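Local coordinates for protein methylxanthine N1-demethylase NdmA (Pseudomonas putida, PDB 6ICN) that removes the N1-methyl group of caffeine and related methylxanthines as a Rieske-type non-heme iron oxygenase, giving theobromine and formaldehyde from caffeine, at residues Asp26-Leu31 with Lys58-Gln63; Asn268-Cys271 with Thr277-Asn280. All blocks are in the same frame, centred on the assembly; numbering follows the deposited sequence.

Contact 1. Residues Asp26-Leu31 with Lys58-Gln63; sequences DEREYL and KLLNEQ
Leu60 carries the contact, its two methyls dividing between Leu31 and Arg28. CD1 of Leu60 rests 3.9 Å from the carbonyl carbon C of Leu31 and 4.1 Å from its CB, so it meets backbone as much as side chain. The other methyl, CD2, lies 4.0 Å from NH2 of Arg28, approaching the guanidinium at a slant. Leu31 also reaches that group: its CD1 sits 3.6 Å above one guanidinium face, offset toward the rim, so Leu60 packs against both the aliphatic Leu31 and the guanidinium it adjoins. Arg28 gets there because its chain bends at chi2 (-143°) and chi3 (100°), while its charge is taken up by a salt bridge from NH1 to Glu180. Leu60 stands in a type I' turn from Leu59 to Glu62, the tight hairpin joining strands 55-59 and 62-69 at the edge of the Rieske-domain sheet; Glu62 N to Leu59 O, 2.8 Å, closes it. In the segment 26-31, residues 26-28 are 3-10, and Leu31 N bonds to Arg28 O at 3.0 Å. Farther out, the Leu31 carbonyl accepts a bond from His36, Tyr30 packs on helix 330-348, and Leu60 also touches Pro272.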
loop_
_atom_site.group_PDB
_atom_site.type_symbol
_atom_site.label_atom_id
_atom_site.label_comp_id
_atom_site.label_asym_id
_atom_site.label_seq_id
_atom_site.Cartn_x
_atom_site.Cartn_y
_atom_site.Cartn_z
ATOM N N ASP A 26 -7.068 9.814 -37.946
ATOM C CA ASP A 26 -7.468 10.891 -38.844
ATOM C C ASP A 26 -8.753 11.577 -38.393
ATOM O O ASP A 26 -8.933 12.777 -38.642
ATOM C CB ASP A 26 -7.629 10.327 -40.258
ATOM C CG ASP A 26 -8.506 11.192 -41.140
ATOM O OD1 ASP A 26 -9.688 10.828 -41.343
ATOM O OD2 ASP A 26 -8.013 12.234 -41.627
ATOM N N GLU A 27 -9.648 10.836 -37.728
ATOM C CA GLU A 27 -10.912 11.377 -37.239
ATOM C C GLU A 27 -10.733 12.666 -36.451
ATOM O O GLU A 27 -11.637 13.509 -36.448
ATOM C CB GLU A 27 -11.597 10.340 -36.345
ATOM C CG GLU A 27 -12.081 9.089 -37.065
ATOM C CD GLU A 27 -13.300 9.358 -37.946
ATOM O OE1 GLU A 27 -14.373 9.700 -37.386
ATOM O OE2 GLU A 27 -13.180 9.235 -39.188
ATOM N N ARG A 28 -9.587 12.839 -35.793
ATOM C CA ARG A 28 -9.427 13.838 -34.745
ATOM C C ARG A 28 -8.667 15.063 -35.203
ATOM O O ARG A 28 -8.542 16.017 -34.433
ATOM C CB ARG A 28 -8.700 13.219 -33.542
ATOM C CG ARG A 28 -9.383 11.964 -33.006
ATOM C CD ARG A 28 -9.291 11.904 -31.453
ATOM N NE ARG A 28 -10.527 12.342 -30.835
ATOM C CZ ARG A 28 -10.635 12.726 -29.560
ATOM N NH1 ARG A 28 -11.820 13.115 -29.048
ATOM N NH2 ARG A 28 -9.560 12.747 -28.780
ATOM N N GLU A 29 -8.139 15.043 -36.424
ATOM C CA GLU A 29 -7.286 16.133 -36.870
ATOM C C GLU A 29 -8.005 17.472 -36.772
ATOM O O GLU A 29 -7.409 18.480 -36.372
ATOM C CB GLU A 29 -6.818 15.852 -38.301
ATOM C CG GLU A 29 -6.076 16.983 -38.962
ATOM C CD GLU A 29 -4.625 17.085 -38.527
ATOM O OE1 GLU A 29 -4.131 16.166 -37.826
ATOM O OE2 GLU A 29 -3.975 18.091 -38.902
ATOM N N TYR A 30 -9.303 17.496 -37.092
ATOM C CA TYR A 30 -10.024 18.760 -37.123
ATOM C C TYR A 30 -10.057 19.425 -35.750
ATOM O O TYR A 30 -10.107 20.655 -35.664
ATOM C CB TYR A 30 -11.444 18.554 -37.683
ATOM C CG TYR A 30 -12.494 18.080 -36.693
ATOM C CD1 TYR A 30 -12.550 16.746 -36.280
ATOM C CD2 TYR A 30 -13.437 18.953 -36.193
ATOM C CE1 TYR A 30 -13.513 16.320 -35.379
ATOM C CE2 TYR A 30 -14.418 18.542 -35.299
ATOM C CZ TYR A 30 -14.436 17.221 -34.888
ATOM O OH TYR A 30 -15.396 16.804 -33.997
ATOM N N LEU A 31 -9.993 18.639 -34.665
ATOM C CA LEU A 31 -10.013 19.231 -33.329
ATOM C C LEU A 31 -8.778 20.079 -33.032
ATOM O O LEU A 31 -8.840 20.937 -32.147
ATOM C CB LEU A 31 -10.157 18.126 -32.270
ATOM C CG LEU A 31 -11.493 17.380 -32.341
ATOM C CD1 LEU A 31 -11.501 16.202 -31.345
ATOM C CD2 LEU A 31 -12.628 18.325 -32.032
ATOM N N LYS A 58 -0.702 17.683 -21.776
ATOM C CA LYS A 58 -0.959 16.823 -22.929
ATOM C C LYS A 58 -2.293 17.200 -23.539
ATOM O O LYS A 58 -3.284 17.385 -22.823
ATOM C CB LYS A 58 -0.959 15.329 -22.545
ATOM C CG LYS A 58 -1.212 14.416 -23.741
ATOM C CD LYS A 58 -1.227 12.936 -23.327
ATOM C CE LYS A 58 0.167 12.368 -23.231
ATOM N NZ LYS A 58 0.113 10.920 -22.874
ATOM N N LEU A 59 -2.308 17.324 -24.863
ATOM C CA LEU A 59 -3.484 17.783 -25.589
ATOM C C LEU A 59 -3.529 17.023 -26.899
ATOM O O LEU A 59 -2.557 17.067 -27.659
ATOM C CB LEU A 59 -3.409 19.296 -25.833
ATOM C CG LEU A 59 -4.437 19.829 -26.823
ATOM C CD1 LEU A 59 -5.838 19.614 -26.282
ATOM C CD2 LEU A 59 -4.188 21.325 -27.038
ATOM N N LEU A 60 -4.628 16.297 -27.137
ATOM C CA LEU A 60 -4.784 15.500 -28.365
ATOM C C LEU A 60 -3.545 14.646 -28.634
ATOM O O LEU A 60 -3.046 14.578 -29.763
ATOM C CB LEU A 60 -5.099 16.405 -29.561
ATOM C CG LEU A 60 -6.430 17.134 -29.404
ATOM C CD1 LEU A 60 -6.570 18.311 -30.392
ATOM C CD2 LEU A 60 -7.585 16.158 -29.567
ATOM N N ASN A 61 -3.019 14.026 -27.569
ATOM C CA ASN A 61 -1.847 13.149 -27.572
ATOM C C ASN A 61 -0.528 13.859 -27.877
ATOM O O ASN A 61 0.487 13.181 -28.080
ATOM C CB ASN A 61 -2.020 11.972 -28.541
ATOM C CG ASN A 61 -1.480 10.664 -27.973
ATOM O OD1 ASN A 61 -1.457 10.453 -26.754
ATOM N ND2 ASN A 61 -1.022 9.784 -28.859
ATOM N N GLU A 62 -0.500 15.192 -27.896
ATOM C CA GLU A 62 0.743 15.942 -28.016
ATOM C C GLU A 62 1.300 16.255 -26.632
ATOM O O GLU A 62 0.565 16.749 -25.773
ATOM C CB GLU A 62 0.497 17.259 -28.760
ATOM C CG GLU A 62 0.004 17.071 -30.172
ATOM C CD GLU A 62 1.140 17.072 -31.173
ATOM O OE1 GLU A 62 2.293 16.778 -30.780
ATOM O OE2 GLU A 62 0.882 17.394 -32.349
ATOM N N GLN A 63 2.594 16.016 -26.434
ATOM C CA GLN A 63 3.259 16.362 -25.178
ATOM C C GLN A 63 3.801 17.780 -25.295
ATOM O O GLN A 63 4.708 18.037 -26.087
ATOM C CB GLN A 63 4.377 15.376 -24.870
ATOM C CG GLN A 63 3.889 13.958 -24.708
ATOM C CD GLN A 63 5.014 13.030 -24.293
ATOM O OE1 GLN A 63 5.357 12.962 -23.126
ATOM N NE2 GLN A 63 5.590 12.330 -25.250
#

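Contact 2. Residues Asn268-Cys271 with Thr277-Asn280; sequences NVSC and TTKN
The carboxamide of Asn280 meets Ser270 through its oxygen and Thr278 through its nitrogen. Ser270 OG donates to Asn280 OD1 at 2.7 Å, with a C=O...donor angle of 164° that brings the hydroxyl in almost head-on to the carbonyl. From the other end of the amide, Asn280 ND2 gives a hydrogen bond of 3.1 Å to Thr278 OG1, which lies 16° out of the amide plane and itself bonds to the carbonyl of Ala177; ND2 also bonds to the carbonyl of Tyr173. Bonds at both ends thus fix the rotation of the group, and an alanine here would probably leave the buried Ser270 hydroxyl without this acceptor and Thr278 OG1 with Ala177 but without the amide donor. These side chains share one face of an antiparallel hairpin, strands 263-274 and 277-286, within the C-terminal domain, which holds the metal and caffeine. Ser270 and Asn280 form a non-hydrogen-bonded pair, CA to CA 4.4 Å, while Cys271 and Lys279 form the adjoining hydrogen-bonded pair: Cys271 N reaches Lys279 O at 2.7 Å, and Lys279 N returns to Cys271 O at 3.1 Å. Cys271 O also receives a CA-H...O contact from Thr278 CA, 3.3 Å away. On the opposite face, Cys271 CB and Lys279 CB lie 4.1 Å apart. The Lys279 chain, its CG set opposite the backbone N (chi1 177°) and extended from there, leads away to a salt bridge with Glu43 and a bond to the carbonyl of Val38. Arg182 of helix 179-186 touches the side chains of Ser270 and Asn280.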
loop_
_atom_site.group_PDB
_atom_site.type_symbol
_atom_site.label_atom_id
_atom_site.label_comp_id
_atom_site.label_asym_id
_atom_site.label_seq_id
_atom_site.Cartn_x
_atom_site.Cartn_y
_atom_site.Cartn_z
ATOM N N ASN A 268 -18.319 24.703 -18.111
ATOM C CA ASN A 268 -17.662 23.402 -18.112
ATOM C C ASN A 268 -16.992 23.182 -19.457
ATOM O O ASN A 268 -17.620 23.370 -20.505
ATOM C CB ASN A 268 -18.669 22.281 -17.811
ATOM C CG ASN A 268 -17.979 20.958 -17.473
ATOM O OD1 ASN A 268 -17.776 20.129 -18.363
ATOM N ND2 ASN A 268 -17.589 20.769 -16.188
ATOM N N VAL A 269 -15.715 22.802 -19.439
ATOM C CA VAL A 269 -14.994 22.526 -20.682
ATOM C C VAL A 269 -14.046 21.341 -20.478
ATOM O O VAL A 269 -13.430 21.187 -19.415
ATOM C CB VAL A 269 -14.262 23.794 -21.185
ATOM C CG1 VAL A 269 -13.289 24.357 -20.109
ATOM C CG2 VAL A 269 -13.553 23.538 -22.522
ATOM N N SER A 270 -13.941 20.492 -21.498
ATOM C CA SER A 270 -13.120 19.285 -21.451
ATOM C C SER A 270 -11.869 19.474 -22.298
ATOM O O SER A 270 -11.963 19.869 -23.468
ATOM C CB SER A 270 -13.883 18.053 -21.963
ATOM O OG SER A 270 -15.086 17.813 -21.254
ATOM N N CYS A 271 -10.711 19.175 -21.722
ATOM C CA CYS A 271 -9.487 19.010 -22.504
ATOM C C CYS A 271 -9.424 17.590 -23.056
ATOM O O CYS A 271 -9.378 16.625 -22.271
ATOM C CB CYS A 271 -8.255 19.284 -21.662
ATOM S SG CYS A 271 -6.660 19.057 -22.526
ATOM N N THR A 277 -9.298 9.902 -22.699
ATOM C CA THR A 277 -9.157 10.616 -21.434
ATOM C C THR A 277 -9.560 12.071 -21.594
ATOM O O THR A 277 -9.286 12.683 -22.631
ATOM C CB THR A 277 -7.698 10.559 -20.948
ATOM O OG1 THR A 277 -7.272 9.196 -20.888
ATOM C CG2 THR A 277 -7.540 11.204 -19.564
ATOM N N THR A 278 -10.205 12.617 -20.570
ATOM C CA THR A 278 -10.469 14.046 -20.495
ATOM C C THR A 278 -9.936 14.603 -19.186
ATOM O O THR A 278 -10.035 13.966 -18.131
ATOM C CB THR A 278 -11.965 14.389 -20.610
ATOM O OG1 THR A 278 -12.744 13.460 -19.850
ATOM C CG2 THR A 278 -12.398 14.349 -22.072
ATOM N N LYS A 279 -9.367 15.801 -19.270
ATOM C CA LYS A 279 -9.114 16.632 -18.103
ATOM C C LYS A 279 -10.159 17.736 -18.144
ATOM O O LYS A 279 -10.197 18.529 -19.099
ATOM C CB LYS A 279 -7.688 17.190 -18.137
ATOM C CG LYS A 279 -7.354 18.136 -16.997
ATOM C CD LYS A 279 -5.945 18.701 -17.216
ATOM C CE LYS A 279 -5.531 19.556 -16.022
ATOM N NZ LYS A 279 -4.110 20.055 -16.174
ATOM N N ASN A 280 -11.041 17.755 -17.152
ATOM C CA ASN A 280 -12.233 18.583 -17.202
ATOM C C ASN A 280 -12.129 19.760 -16.243
ATOM O O ASN A 280 -11.574 19.642 -15.148
ATOM C CB ASN A 280 -13.470 17.740 -16.908
ATOM C CG ASN A 280 -13.595 16.590 -17.891
ATOM O OD1 ASN A 280 -13.943 16.803 -19.057
ATOM N ND2 ASN A 280 -13.251 15.378 -17.451
#

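Overall arrangement
From the N terminus, contact 1 closes first, when the hairpin turn of 58-63 comes back against residues 26-31 after a 26-residue span holding strand 35-40, helix 41-47 and most of strand 55-59. Contact 2 follows much later and is local, with five residues between segments 268-271 and 277-280. The two are therefore in series, neither nested nor crossed, yet they lie about 13 Å apart, centre to centre. They touch where Cys271 SG packs 3.8 Å from Lys58 O and 3.9 Å from Leu59 CD1. Backbone bonds from Leu60 to Pro272 and Asn61 to Val273 add to this junction, joining the edge of the Rieske sheet to the seven-stranded sheet of the C-terminal domain.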